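Long-range contacts in 11S globulin (Wrightia tinctoria, PDB 5WXU), which probably serves as a seed storage protein, built as a hexamer of two-cupin subunits, and binds the plant hormone auxin (indole-3-acetic acid): residues Q156-A161 and R294-L299; M102-V107 and L180-D185; Y200-N205 and N224-L229; L229-L234 and I244-Q249; T309-T314 and V457-L462. All blocks are in the same frame, centred on the assembly; numbering follows the deposited sequence.

Contact 1: Q156-A161 and R294-L299; sequences QGDVIA and RIKENL
Asp158 lays its carboxylate between Lys296 and Asn298 of the facing strand. Strand 296-298, which comes much later in the chain, runs antiparallel to strand 158-161 and adds to the edge of a sheet of the first cupin domain. Asp158 and Asn298 face each other as a non-hydrogen-bonded pair, and so do Ile160 and Lys296. Between them Val159 and Glu297 form the hydrogen-bonded pair, with Val159 N to Glu297 O at 2.9 Å.

The two carboxylate oxygens divide the work. OD2 of Asp158 forms a salt bridge with Lys296 NZ at 2.8 Å. OD1 of Asp158 accepts from Asn298 ND2 at 2.9 Å. Both donors come from above the carboxylate plane, and the amide plane of Asn298 stands 77° to it. Lys296 gets there by bending at its last torsion (chi4 65°), which turns NZ onto OD2. With an alanine here, the Lys296 ammonium would probably lose this partner and the Asn298 amide would be freer to turn. Asp158 OD2 also accepts from the backbone N of Arg155.

On the same face as Asp158, the CG1 branch of Ile160 lies alongside Lys296 CB. On the other face, Val159 CG2 meets Leu299 CD1 at 3.8 Å. Gly157 sits where a CB would run into Asn298 OD1. Its O receives Leu299 N, with the donor above the carbonyl plane. The same Asn298 ND2 that serves Asp158 also donates to Gln156 O at 2.9 Å, which lies close to the plane of its amide.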
# COMPACT_ATOMS: atom_id res chain seq x y z
N GLN B 156 9.29 7.29 33.24
CA GLN B 156 10.31 8.13 32.71
C GLN B 156 11.01 7.45 31.51
O GLN B 156 11.41 6.25 31.60
CB GLN B 156 11.37 8.48 33.80
CG GLN B 156 12.47 9.41 33.29
CD GLN B 156 13.54 9.77 34.36
OE1 GLN B 156 13.51 9.25 35.44
NE2 GLN B 156 14.54 10.54 33.96
N GLY B 157 11.12 8.21 30.42
CA GLY B 157 11.76 7.74 29.20
C GLY B 157 10.75 7.31 28.12
O GLY B 157 11.13 7.14 26.96
N ASP B 158 9.49 7.08 28.51
CA ASP B 158 8.42 6.78 27.56
C ASP B 158 8.14 7.92 26.62
O ASP B 158 8.11 9.08 27.00
CB ASP B 158 7.13 6.35 28.28
CG ASP B 158 7.17 4.96 28.82
OD1 ASP B 158 8.08 4.22 28.56
OD2 ASP B 158 6.22 4.53 29.51
N VAL B 159 7.92 7.58 25.35
CA VAL B 159 7.45 8.50 24.40
C VAL B 159 6.16 7.88 23.96
O VAL B 159 6.12 6.74 23.50
CB VAL B 159 8.39 8.67 23.21
CG1 VAL B 159 7.78 9.62 22.22
CG2 VAL B 159 9.72 9.22 23.66
N ILE B 160 5.08 8.65 24.05
CA ILE B 160 3.73 8.15 23.81
C ILE B 160 3.17 8.91 22.61
O ILE B 160 3.31 10.11 22.52
CB ILE B 160 2.80 8.48 25.02
CG1 ILE B 160 3.34 7.93 26.35
CG2 ILE B 160 1.37 8.00 24.85
CD1 ILE B 160 3.11 8.86 27.53
N ALA B 161 2.51 8.21 21.71
CA ALA B 161 2.02 8.77 20.49
C ALA B 161 0.56 8.68 20.44
O ALA B 161 0.01 7.55 20.49
CB ALA B 161 2.63 8.01 19.28
N ARG B 294 -0.01 -0.48 19.86
CA ARG B 294 0.99 -0.02 20.83
C ARG B 294 1.07 1.50 20.68
O ARG B 294 1.13 2.05 19.56
CB ARG B 294 2.37 -0.73 20.62
CG ARG B 294 3.63 -0.31 21.44
CD ARG B 294 4.87 -1.23 21.12
NE ARG B 294 6.06 -0.44 20.76
CZ ARG B 294 6.93 -0.76 19.81
NH1 ARG B 294 6.86 -1.86 19.09
NH2 ARG B 294 7.92 0.08 19.57
N ILE B 295 1.12 2.19 21.83
CA ILE B 295 1.08 3.65 21.87
C ILE B 295 2.44 4.28 22.29
O ILE B 295 2.70 5.49 22.08
CB ILE B 295 -0.01 4.07 22.86
CG1 ILE B 295 -1.41 3.85 22.29
CG2 ILE B 295 0.11 5.48 23.32
CD1 ILE B 295 -1.61 4.39 20.91
N LYS B 296 3.29 3.47 22.87
CA LYS B 296 4.51 4.04 23.43
C LYS B 296 5.69 3.13 23.35
O LYS B 296 5.54 1.92 23.19
CB LYS B 296 4.27 4.39 24.90
CG LYS B 296 4.06 3.21 25.79
CD LYS B 296 3.58 3.74 27.13
CE LYS B 296 3.56 2.71 28.20
NZ LYS B 296 4.91 2.20 28.55
N GLU B 297 6.87 3.73 23.56
CA GLU B 297 8.10 3.00 23.73
C GLU B 297 9.00 3.81 24.65
O GLU B 297 9.01 5.03 24.60
CB GLU B 297 8.73 2.87 22.36
CG GLU B 297 9.98 2.01 22.29
CD GLU B 297 10.23 1.40 20.93
OE1 GLU B 297 9.26 0.94 20.28
OE2 GLU B 297 11.39 1.38 20.45
N ASN B 298 9.78 3.10 25.43
CA ASN B 298 10.75 3.72 26.34
C ASN B 298 12.11 3.83 25.68
O ASN B 298 12.63 2.88 25.09
CB ASN B 298 10.81 2.93 27.66
CG ASN B 298 11.51 3.70 28.73
OD1 ASN B 298 12.73 3.80 28.71
ND2 ASN B 298 10.74 4.23 29.67
N LEU B 299 12.69 5.03 25.72
CA LEU B 299 13.95 5.30 25.03
C LEU B 299 15.12 5.42 26.04
O LEU B 299 16.20 5.73 25.59
CB LEU B 299 13.85 6.56 24.26
CG LEU B 299 12.84 6.55 23.14
CD1 LEU B 299 12.98 7.80 22.32
CD2 LEU B 299 13.01 5.27 22.26

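Contact 2: M102-V107 and L180-D185; sequences MLIIVV and LLVIHD
Met102 and His184 face each other on strands 102-107 and 180-185, which run antiparallel at 163°. Four backbone bonds join the strands. Leu103 and Ile183 exchange one pair, and Ile105 and Leu181 the other. The shortest is Ile105 N to Leu181 O at 2.8 Å.

Aromatic contacts come from Met102. Its CB lies over one face of the His184 imidazole, 4.1 Å from the ring centroid, a CH-pi contact. Its SD approaches the ring obliquely and is 3.5 Å from His184 NE2. CG of Met102 stands between the backbone N and the carbonyl carbon (chi1 67°), and the chain then runs out extended beside the ring. His184 NE2 is hydrogen-bonded to Asn98 OD1.

Apolar contacts fill both faces. On the Met102 face, Ile104 lies side by side with Val182, and its CG2 meets Leu180 CB at 3.9 Å. On the other face, Ile105 CD1 touches Leu181 CD2 at 3.6 Å.

The pair forms part of the beta-barrel core of the first cupin domain. Strand 102-108 has strand 158-162 on its other edge, and strand 178-185 has strand 80-87. Val107 and Leu181 also reach Tyr357 of strand 354-359.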
# COMPACT_ATOMS: atom_id res chain seq x y z
N MET B 102 0.06 14.15 18.77
CA MET B 102 1.12 14.56 19.69
C MET B 102 2.02 13.41 20.01
O MET B 102 1.59 12.27 19.95
CB MET B 102 0.48 15.09 20.97
CG MET B 102 -0.22 14.00 21.74
SD MET B 102 -1.46 14.66 22.84
CE MET B 102 -2.61 13.38 22.93
N LEU B 103 3.27 13.69 20.36
CA LEU B 103 4.09 12.84 21.13
C LEU B 103 4.22 13.42 22.57
O LEU B 103 4.35 14.68 22.76
CB LEU B 103 5.44 12.75 20.52
CG LEU B 103 5.52 12.20 19.11
CD1 LEU B 103 6.95 11.88 18.83
CD2 LEU B 103 4.69 10.95 18.93
N ILE B 104 4.11 12.53 23.53
CA ILE B 104 4.29 12.88 24.98
C ILE B 104 5.57 12.24 25.46
O ILE B 104 5.74 11.04 25.34
CB ILE B 104 3.11 12.38 25.79
CG1 ILE B 104 1.83 13.03 25.31
CG2 ILE B 104 3.30 12.77 27.29
CD1 ILE B 104 0.55 12.50 25.89
N ILE B 105 6.51 13.03 25.99
CA ILE B 105 7.75 12.52 26.57
C ILE B 105 7.58 12.53 28.08
O ILE B 105 7.24 13.55 28.66
CB ILE B 105 8.94 13.39 26.20
CG1 ILE B 105 9.18 13.28 24.70
CG2 ILE B 105 10.19 12.95 26.95
CD1 ILE B 105 9.80 14.54 24.22
N VAL B 106 7.71 11.38 28.69
CA VAL B 106 7.66 11.30 30.16
C VAL B 106 9.04 11.63 30.66
O VAL B 106 9.96 10.78 30.68
CB VAL B 106 7.17 9.95 30.67
CG1 VAL B 106 7.03 10.05 32.22
CG2 VAL B 106 5.85 9.58 29.97
N VAL B 107 9.16 12.86 31.17
CA VAL B 107 10.44 13.47 31.58
C VAL B 107 10.86 13.00 32.96
O VAL B 107 12.05 12.78 33.24
CB VAL B 107 10.32 15.02 31.54
CG1 VAL B 107 11.55 15.67 32.14
CG2 VAL B 107 10.21 15.50 30.12
N LEU B 180 5.22 15.67 32.07
CA LEU B 180 4.99 15.37 30.65
C LEU B 180 5.31 16.55 29.71
O LEU B 180 4.77 17.66 29.84
CB LEU B 180 3.54 14.95 30.48
CG LEU B 180 2.96 13.87 31.40
CD1 LEU B 180 1.50 13.71 31.10
CD2 LEU B 180 3.75 12.54 31.39
N LEU B 181 6.16 16.32 28.72
CA LEU B 181 6.45 17.28 27.71
C LEU B 181 5.66 16.80 26.47
O LEU B 181 5.94 15.73 25.98
CB LEU B 181 7.89 17.31 27.33
CG LEU B 181 8.19 18.36 26.24
CD1 LEU B 181 8.47 19.65 26.96
CD2 LEU B 181 9.28 17.96 25.27
N VAL B 182 4.71 17.62 26.02
CA VAL B 182 3.74 17.32 24.94
C VAL B 182 4.06 18.23 23.76
O VAL B 182 4.03 19.48 23.86
CB VAL B 182 2.31 17.54 25.35
CG1 VAL B 182 1.38 17.05 24.24
CG2 VAL B 182 1.96 16.84 26.67
N ILE B 183 4.35 17.60 22.63
CA ILE B 183 4.57 18.28 21.38
C ILE B 183 3.37 17.94 20.51
O ILE B 183 3.15 16.77 20.11
CB ILE B 183 5.85 17.88 20.69
CG1 ILE B 183 7.07 18.03 21.57
CG2 ILE B 183 6.06 18.72 19.43
CD1 ILE B 183 7.23 19.37 22.26
N HIS B 184 2.57 18.95 20.24
CA HIS B 184 1.42 18.82 19.32
C HIS B 184 1.79 19.24 17.93
O HIS B 184 2.38 20.32 17.78
CB HIS B 184 0.23 19.65 19.77
CG HIS B 184 -0.54 19.08 20.90
ND1 HIS B 184 -0.34 19.51 22.19
CD2 HIS B 184 -1.58 18.19 20.96
CE1 HIS B 184 -1.14 18.87 23.01
NE2 HIS B 184 -1.90 18.05 22.30
N ASP B 185 1.49 18.41 16.93
CA ASP B 185 1.86 18.70 15.53
C ASP B 185 0.68 19.37 14.85
O ASP B 185 -0.23 18.70 14.31
CB ASP B 185 2.27 17.38 14.86
CG ASP B 185 2.69 17.56 13.46
OD1 ASP B 185 2.81 18.73 13.01
OD2 ASP B 185 2.79 16.49 12.77

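Contact 3: Y200-N205 and N224-L229; sequences YFLGGN and NVFQPL
Asn224 reaches across to the glycines of segment 200-205 with its amide. CG stands anti to the backbone N (chi1 176°), which carries the amide alongside Gly203 and Gly204. ND2 of Asn224 donates to Gly204 O at 2.8 Å, in the carbonyl plane and on a lone pair. OD1 of Asn224 takes a weak bond from Gly203 N and a firmer one from Phe226 N at 3.0 Å. The last bond makes an Asx turn. A leucine in place of Asn224 would probably leave Gly204 O without this donor and the Asx turn without its acceptor. The same ND2 also donates to Leu248 O.

The backbones meet where strand 198-201 lies parallel to strand 221-224, an extension of the cupin sheet. Phe201 pairs with Asn224, and Val225 N bonds to Phe201 O at 2.8 Å. From Asn224 the chain folds into two overlapping type I turns, 224-227 and 226-229.

Val225 points toward the other segment. Its CG1, beside the backbone N (chi1 -59°), meets Tyr200 CB at 3.5 Å and approaches the tyrosine ring obliquely. The ring edge of Phe226 faces Gly203 N, and its CE2 lies 3.8 Å from Leu202 CB. Tyr200 OH bonds to Ser370 of a neighbouring subunit.

Gln227 extends beyond CG, and its amide meets that of Asn205 with the planes 72° apart. NE2 of Gln227 bonds to Asn205 OD1 at 3.1 Å, coming from above the carbonyl plane. That NE2 also donates to Gln249 O, while Asn205 ND2 is bonded to Ser250 O.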
# COMPACT_ATOMS: atom_id res chain seq x y z
N TYR B 200 -9.97 20.09 24.41
CA TYR B 200 -11.36 19.86 24.72
C TYR B 200 -11.38 18.88 25.86
O TYR B 200 -11.09 17.74 25.69
CB TYR B 200 -12.16 19.39 23.49
CG TYR B 200 -12.49 20.53 22.49
CD1 TYR B 200 -12.00 21.85 22.67
CD2 TYR B 200 -13.30 20.33 21.44
CE1 TYR B 200 -12.27 22.86 21.75
CE2 TYR B 200 -13.56 21.32 20.49
CZ TYR B 200 -13.08 22.59 20.64
OH TYR B 200 -13.43 23.61 19.72
N PHE B 201 -11.88 19.32 27.03
CA PHE B 201 -11.87 18.55 28.22
C PHE B 201 -13.26 18.01 28.59
O PHE B 201 -14.27 18.67 28.35
CB PHE B 201 -11.31 19.43 29.39
CG PHE B 201 -9.84 19.59 29.40
CD1 PHE B 201 -9.28 20.61 28.74
CD2 PHE B 201 -8.99 18.69 30.08
CE1 PHE B 201 -7.91 20.78 28.73
CE2 PHE B 201 -7.64 18.82 30.04
CZ PHE B 201 -7.10 19.90 29.38
N LEU B 202 -13.30 16.78 29.06
CA LEU B 202 -14.55 16.12 29.55
C LEU B 202 -14.61 16.34 31.07
O LEU B 202 -14.25 15.49 31.86
CB LEU B 202 -14.59 14.68 29.23
CG LEU B 202 -14.83 14.39 27.73
CD1 LEU B 202 -13.78 14.89 26.78
CD2 LEU B 202 -15.05 12.90 27.58
N GLY B 203 -15.06 17.52 31.42
CA GLY B 203 -14.89 18.02 32.75
C GLY B 203 -13.97 19.16 32.91
O GLY B 203 -13.29 19.64 32.02
N GLY B 204 -13.88 19.60 34.19
CA GLY B 204 -13.00 20.68 34.55
C GLY B 204 -13.59 22.06 34.51
O GLY B 204 -14.61 22.27 33.88
N ASN B 205 -12.91 23.00 35.16
CA ASN B 205 -13.27 24.40 35.11
C ASN B 205 -12.05 25.22 35.54
O ASN B 205 -11.21 24.66 36.22
CB ASN B 205 -14.39 24.58 36.12
CG ASN B 205 -15.35 25.67 35.76
OD1 ASN B 205 -15.18 26.44 34.79
ND2 ASN B 205 -16.43 25.72 36.53
N ASN B 224 -14.07 22.98 28.96
CA ASN B 224 -14.87 21.86 29.35
C ASN B 224 -16.03 21.73 28.34
O ASN B 224 -16.95 22.60 28.29
CB ASN B 224 -15.45 22.06 30.77
CG ASN B 224 -16.38 20.95 31.21
OD1 ASN B 224 -16.84 20.13 30.42
ND2 ASN B 224 -16.70 20.93 32.54
N VAL B 225 -16.01 20.68 27.53
CA VAL B 225 -17.01 20.55 26.43
C VAL B 225 -18.46 20.42 26.81
O VAL B 225 -19.34 20.61 25.94
CB VAL B 225 -16.69 19.34 25.44
CG1 VAL B 225 -15.36 19.53 24.84
CG2 VAL B 225 -16.86 17.99 26.00
N PHE B 226 -18.72 20.11 28.10
CA PHE B 226 -20.07 19.98 28.58
C PHE B 226 -20.68 21.33 28.92
O PHE B 226 -21.89 21.46 28.89
CB PHE B 226 -20.11 19.09 29.82
CG PHE B 226 -19.65 17.68 29.58
CD1 PHE B 226 -20.31 16.88 28.68
CD2 PHE B 226 -18.53 17.16 30.23
CE1 PHE B 226 -19.87 15.60 28.42
CE2 PHE B 226 -18.08 15.88 29.98
CZ PHE B 226 -18.79 15.08 29.11
N GLN B 227 -19.84 22.33 29.18
CA GLN B 227 -20.32 23.68 29.51
C GLN B 227 -21.19 24.35 28.46
O GLN B 227 -22.17 24.97 28.83
CB GLN B 227 -19.14 24.59 29.93
CG GLN B 227 -18.66 24.16 31.31
CD GLN B 227 -17.51 24.98 31.86
OE1 GLN B 227 -17.03 25.91 31.23
NE2 GLN B 227 -17.15 24.71 33.14
N PRO B 228 -20.82 24.30 27.16
CA PRO B 228 -21.67 25.02 26.15
C PRO B 228 -22.91 24.32 25.72
O PRO B 228 -23.45 24.64 24.67
CB PRO B 228 -20.70 25.21 24.97
CG PRO B 228 -19.67 24.14 25.12
CD PRO B 228 -19.48 23.98 26.61
N LEU B 229 -23.41 23.36 26.49
CA LEU B 229 -24.57 22.55 26.16
C LEU B 229 -25.69 22.82 27.19
O LEU B 229 -25.44 23.18 28.39
CB LEU B 229 -24.19 21.08 26.18
CG LEU B 229 -23.04 20.68 25.21
CD1 LEU B 229 -22.68 19.22 25.29
CD2 LEU B 229 -23.45 21.02 23.78

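Contact 4: L229-L234 and I244-Q249; sequences LDPQFL and IIKKLQ
Gln249 NE2 lies 2.8 Å from Leu229 O, but the bond between them is weak because it is bent to 126° at the hydrogen. The stronger partner of this NE2 is Phe226 O, so the amide is held by two carbonyls of the preceding loop. The Gln249 chain runs out extended beyond CG (chi2 -179°), which brings the amide beside Pro231. Its OE1 lies 3.7 Å from Pro231 CB, with the side chain and the proline ring crossing at about a right angle.

The two segments belong to a helix-loop-helix unit, helix 231-238 and helix 242-248, joined by a short loop. Asp230 is the N-cap of the first helix. Its OD1 accepts from Gln232 N at 2.8 Å, and that donor lies above the carboxylate plane.

Ile245 carries the apolar contact between the helices. Its CG2 touches Leu234 CD2 at 3.7 Å and Pro231 CB at 3.8 Å, while its CD1 reaches Leu234 CG. Further out, the Lys246 chain passes Pro231 CG with its CE.

A neighbouring subunit covers part of this helix pair. Asp230 forms a salt bridge with Arg364 of that subunit, and Phe233 makes a cation-pi contact with the same arginine.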
# COMPACT_ATOMS: atom_id res chain seq x y z
N LEU B 229 -23.41 23.36 26.49
CA LEU B 229 -24.57 22.55 26.16
C LEU B 229 -25.69 22.82 27.19
O LEU B 229 -25.44 23.18 28.39
CB LEU B 229 -24.19 21.08 26.18
CG LEU B 229 -23.04 20.68 25.21
CD1 LEU B 229 -22.68 19.22 25.29
CD2 LEU B 229 -23.45 21.02 23.78
N ASP B 230 -26.93 22.60 26.75
CA ASP B 230 -28.10 22.67 27.64
C ASP B 230 -28.11 21.44 28.49
O ASP B 230 -28.18 20.33 27.99
CB ASP B 230 -29.37 22.73 26.77
CG ASP B 230 -30.66 22.72 27.56
OD1 ASP B 230 -30.68 22.52 28.80
OD2 ASP B 230 -31.67 23.02 26.91
N PRO B 231 -28.04 21.61 29.83
CA PRO B 231 -28.01 20.42 30.67
C PRO B 231 -29.23 19.56 30.60
O PRO B 231 -29.10 18.34 30.81
CB PRO B 231 -27.79 20.96 32.09
CG PRO B 231 -28.31 22.34 32.04
CD PRO B 231 -28.05 22.86 30.64
N GLN B 232 -30.39 20.10 30.25
CA GLN B 232 -31.60 19.29 30.16
C GLN B 232 -31.57 18.42 28.92
O GLN B 232 -32.01 17.33 28.95
CB GLN B 232 -32.88 20.15 30.11
CG GLN B 232 -33.25 20.78 31.45
CD GLN B 232 -34.10 19.89 32.35
OE1 GLN B 232 -34.53 18.78 31.96
NE2 GLN B 232 -34.33 20.36 33.60
N PHE B 233 -31.00 18.98 27.86
CA PHE B 233 -30.92 18.32 26.53
C PHE B 233 -29.90 17.21 26.62
O PHE B 233 -30.21 16.03 26.38
CB PHE B 233 -30.57 19.39 25.51
CG PHE B 233 -30.69 18.97 24.04
CD1 PHE B 233 -31.48 17.93 23.63
CD2 PHE B 233 -29.96 19.67 23.08
CE1 PHE B 233 -31.56 17.61 22.27
CE2 PHE B 233 -30.02 19.33 21.74
CZ PHE B 233 -30.85 18.32 21.34
N LEU B 234 -28.72 17.55 27.13
CA LEU B 234 -27.74 16.54 27.40
C LEU B 234 -28.19 15.46 28.41
O LEU B 234 -27.93 14.24 28.24
CB LEU B 234 -26.41 17.18 27.80
CG LEU B 234 -25.28 16.18 28.04
CD1 LEU B 234 -24.93 15.32 26.84
CD2 LEU B 234 -24.06 17.01 28.42
N ILE B 244 -27.03 15.80 37.72
CA ILE B 244 -25.83 15.06 37.33
C ILE B 244 -25.08 15.81 36.21
O ILE B 244 -23.85 15.96 36.24
CB ILE B 244 -26.15 13.61 36.91
CG1 ILE B 244 -26.52 12.78 38.13
CG2 ILE B 244 -24.98 13.01 36.18
CD1 ILE B 244 -26.79 11.32 37.86
N ILE B 245 -25.83 16.31 35.21
CA ILE B 245 -25.17 16.99 34.10
C ILE B 245 -24.55 18.27 34.59
O ILE B 245 -23.55 18.71 34.09
CB ILE B 245 -26.12 17.29 32.88
CG1 ILE B 245 -26.74 15.99 32.36
CG2 ILE B 245 -25.36 18.00 31.74
CD1 ILE B 245 -25.79 14.95 31.86
N LYS B 246 -25.16 18.93 35.54
CA LYS B 246 -24.52 20.14 36.09
C LYS B 246 -23.19 19.92 36.79
O LYS B 246 -22.30 20.78 36.66
CB LYS B 246 -25.50 20.90 37.00
CG LYS B 246 -26.47 21.72 36.15
CD LYS B 246 -27.49 22.45 37.01
CE LYS B 246 -28.35 23.38 36.15
NZ LYS B 246 -29.20 24.33 36.93
N LYS B 247 -23.04 18.75 37.38
CA LYS B 247 -21.75 18.27 37.90
C LYS B 247 -20.74 18.00 36.74
O LYS B 247 -19.54 18.31 36.91
CB LYS B 247 -21.94 17.04 38.76
CG LYS B 247 -22.74 17.33 40.05
CD LYS B 247 -23.04 16.08 40.89
CE LYS B 247 -23.87 16.50 42.12
NZ LYS B 247 -24.55 15.35 42.78
N LEU B 248 -21.22 17.44 35.60
CA LEU B 248 -20.32 17.33 34.41
C LEU B 248 -19.81 18.68 33.95
O LEU B 248 -18.63 18.84 33.54
CB LEU B 248 -20.98 16.63 33.23
CG LEU B 248 -20.91 15.11 33.23
CD1 LEU B 248 -21.66 14.51 34.35
CD2 LEU B 248 -21.49 14.55 31.91
N GLN B 249 -20.69 19.68 34.04
CA GLN B 249 -20.37 21.07 33.67
C GLN B 249 -19.54 21.77 34.71
O GLN B 249 -19.05 22.86 34.45
CB GLN B 249 -21.65 21.88 33.35
CG GLN B 249 -22.49 21.25 32.25
CD GLN B 249 -23.72 22.07 31.93
OE1 GLN B 249 -24.48 22.43 32.81
NE2 GLN B 249 -23.90 22.39 30.64

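Contact 5: T309-T314 and V457-L462; sequences TSRGGT and VLDPEL. Unlike the reference sequence in segment 457-462: Asp459 (reference Gly).
Val457 reaches from its strand into the bend of segment 309-314. Its CB lies 3.6 Å from Thr309 OG1. CG1 then goes to the backbone of the two glycines, 3.3 Å from Gly313 N. CG2, the other branch, comes nearest to Gly313 O. CG1 takes its place because it stands anti to the backbone N (chi1 -177°). A CB on Gly312 would sit tight against this same CG1, so the glycine makes room for it.

Thr309 slides past Val457 in the opposite direction. Its OG1 donates to Val457 O at 2.9 Å, and its CG2 packs near Asp459 N. Within its own segment Thr309 O accepts from both Gly312 N and Gly313 N. This is a classic beta bulge, which opens strand 313-318.

Asp459 OD1 accepts from Glu461 N at 3.0 Å, an Asx turn inside a type I turn. The same OD1 lies 3.6 Å from Arg311 CB. Pro460 sets its CD against Arg311 O. A water donates to Arg311 O at 2.6 Å and to Glu461 OE2 at 3.1 Å, although Glu461 is poorly ordered.

The contact lies in the second cupin domain and brings the last modelled residues of the chain against one of its sheets. Val457 also touches Leu338 of strand 332-338 and Ile344 of strand 343-349. Beyond Thr309 the sheet continues into a neighbouring subunit, where a strand pairs with it in parallel.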
# COMPACT_ATOMS: atom_id res chain seq x y z
N THR B 309 28.80 5.05 20.54
CA THR B 309 30.23 5.23 20.49
C THR B 309 30.73 5.26 21.91
O THR B 309 30.31 6.10 22.72
CB THR B 309 30.56 6.49 19.75
OG1 THR B 309 30.11 6.38 18.37
CG2 THR B 309 32.16 6.73 19.74
N SER B 310 31.63 4.34 22.22
CA SER B 310 32.21 4.26 23.52
C SER B 310 32.91 5.59 23.86
O SER B 310 33.60 6.20 23.01
CB SER B 310 33.20 3.09 23.49
OG SER B 310 33.86 3.03 24.69
N ARG B 311 32.68 6.05 25.10
CA ARG B 311 33.16 7.39 25.53
C ARG B 311 32.48 8.61 24.90
O ARG B 311 32.83 9.76 25.21
CB ARG B 311 34.69 7.54 25.36
CG ARG B 311 35.47 6.34 25.92
CD ARG B 311 36.97 6.54 25.92
NE ARG B 311 37.63 5.42 26.63
CZ ARG B 311 38.95 5.29 26.82
NH1 ARG B 311 39.80 6.20 26.35
NH2 ARG B 311 39.42 4.26 27.50
N GLY B 312 31.54 8.38 23.96
CA GLY B 312 30.89 9.45 23.26
C GLY B 312 29.42 9.55 23.67
O GLY B 312 28.95 10.60 24.04
N GLY B 313 28.69 8.47 23.50
CA GLY B 313 27.28 8.37 23.98
C GLY B 313 26.42 7.55 22.99
O GLY B 313 26.94 6.69 22.25
N THR B 314 25.12 7.82 23.06
CA THR B 314 24.08 7.03 22.35
C THR B 314 23.07 7.91 21.65
O THR B 314 22.72 8.99 22.09
CB THR B 314 23.29 6.11 23.31
OG1 THR B 314 22.69 6.84 24.41
CG2 THR B 314 24.16 5.09 23.91
N VAL B 457 27.90 9.63 16.54
CA VAL B 457 28.33 10.01 17.90
C VAL B 457 29.83 10.11 17.94
O VAL B 457 30.49 9.14 17.66
CB VAL B 457 27.80 9.06 19.01
CG1 VAL B 457 28.23 9.58 20.39
CG2 VAL B 457 26.28 9.07 18.97
N LEU B 458 30.36 11.32 18.22
CA LEU B 458 31.78 11.56 18.23
C LEU B 458 32.35 11.43 19.63
O LEU B 458 31.88 12.04 20.56
CB LEU B 458 32.15 12.92 17.66
CG LEU B 458 31.65 13.17 16.24
CD1 LEU B 458 31.87 14.55 15.72
CD2 LEU B 458 32.26 12.11 15.27
N ASP B 459 33.46 10.70 19.67
CA ASP B 459 34.30 10.50 20.87
C ASP B 459 34.96 11.87 21.18
O ASP B 459 35.50 12.51 20.27
CB ASP B 459 35.33 9.45 20.45
CG ASP B 459 35.94 8.70 21.60
OD1 ASP B 459 36.29 9.32 22.65
OD2 ASP B 459 36.14 7.47 21.41
N PRO B 460 34.90 12.34 22.42
CA PRO B 460 35.67 13.58 22.67
C PRO B 460 37.20 13.29 22.55
O PRO B 460 37.90 14.17 22.14
CB PRO B 460 35.27 13.98 24.08
CG PRO B 460 34.68 12.74 24.70
CD PRO B 460 34.31 11.77 23.64
N GLU B 461 37.64 12.03 22.79
CA GLU B 461 39.08 11.65 22.73
C GLU B 461 39.62 11.24 21.32
O GLU B 461 40.53 10.40 21.24
CB GLU B 461 39.44 10.50 23.74
CG GLU B 461 38.47 10.09 24.86
CD GLU B 461 38.20 11.16 25.90
OE1 GLU B 461 38.84 12.25 25.85
OE2 GLU B 461 37.32 10.90 26.75
N LEU B 462 39.09 11.81 20.22
CA LEU B 462 39.68 11.61 18.87
C LEU B 462 39.59 12.90 18.03
O LEU B 462 39.80 12.89 16.81
CB LEU B 462 38.99 10.45 18.11
CG LEU B 462 38.86 9.05 18.74
CD1 LEU B 462 37.87 8.23 17.93
CD2 LEU B 462 40.19 8.30 18.84
O HOH W 1 34.27 10.40 27.32

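Contacts 1 and 2 are neighbours in one sheet of the first cupin domain, with centres about 10 Å apart. Strands 158-162 and 102-108 are adjacent there, and Ile160 O lies 2.7 Å from Ile104 N. Contacts 3 and 4 also touch, again with centres about 10 Å apart. They share Leu229, and Gln249 donates to Phe226 O and accepts from Gln227 NE2. Both meet the same neighbouring subunit. Contact 5 is centred about 51 and 60 Å from contacts 3 and 4, but its nearest atoms come within about 7 Å of contact 1. The side chain of Thr309 is about 13 Å from a bound indole-3-acetic acid, and that of Leu458 about 10 Å from that of Arg427, an auxin-binding residue.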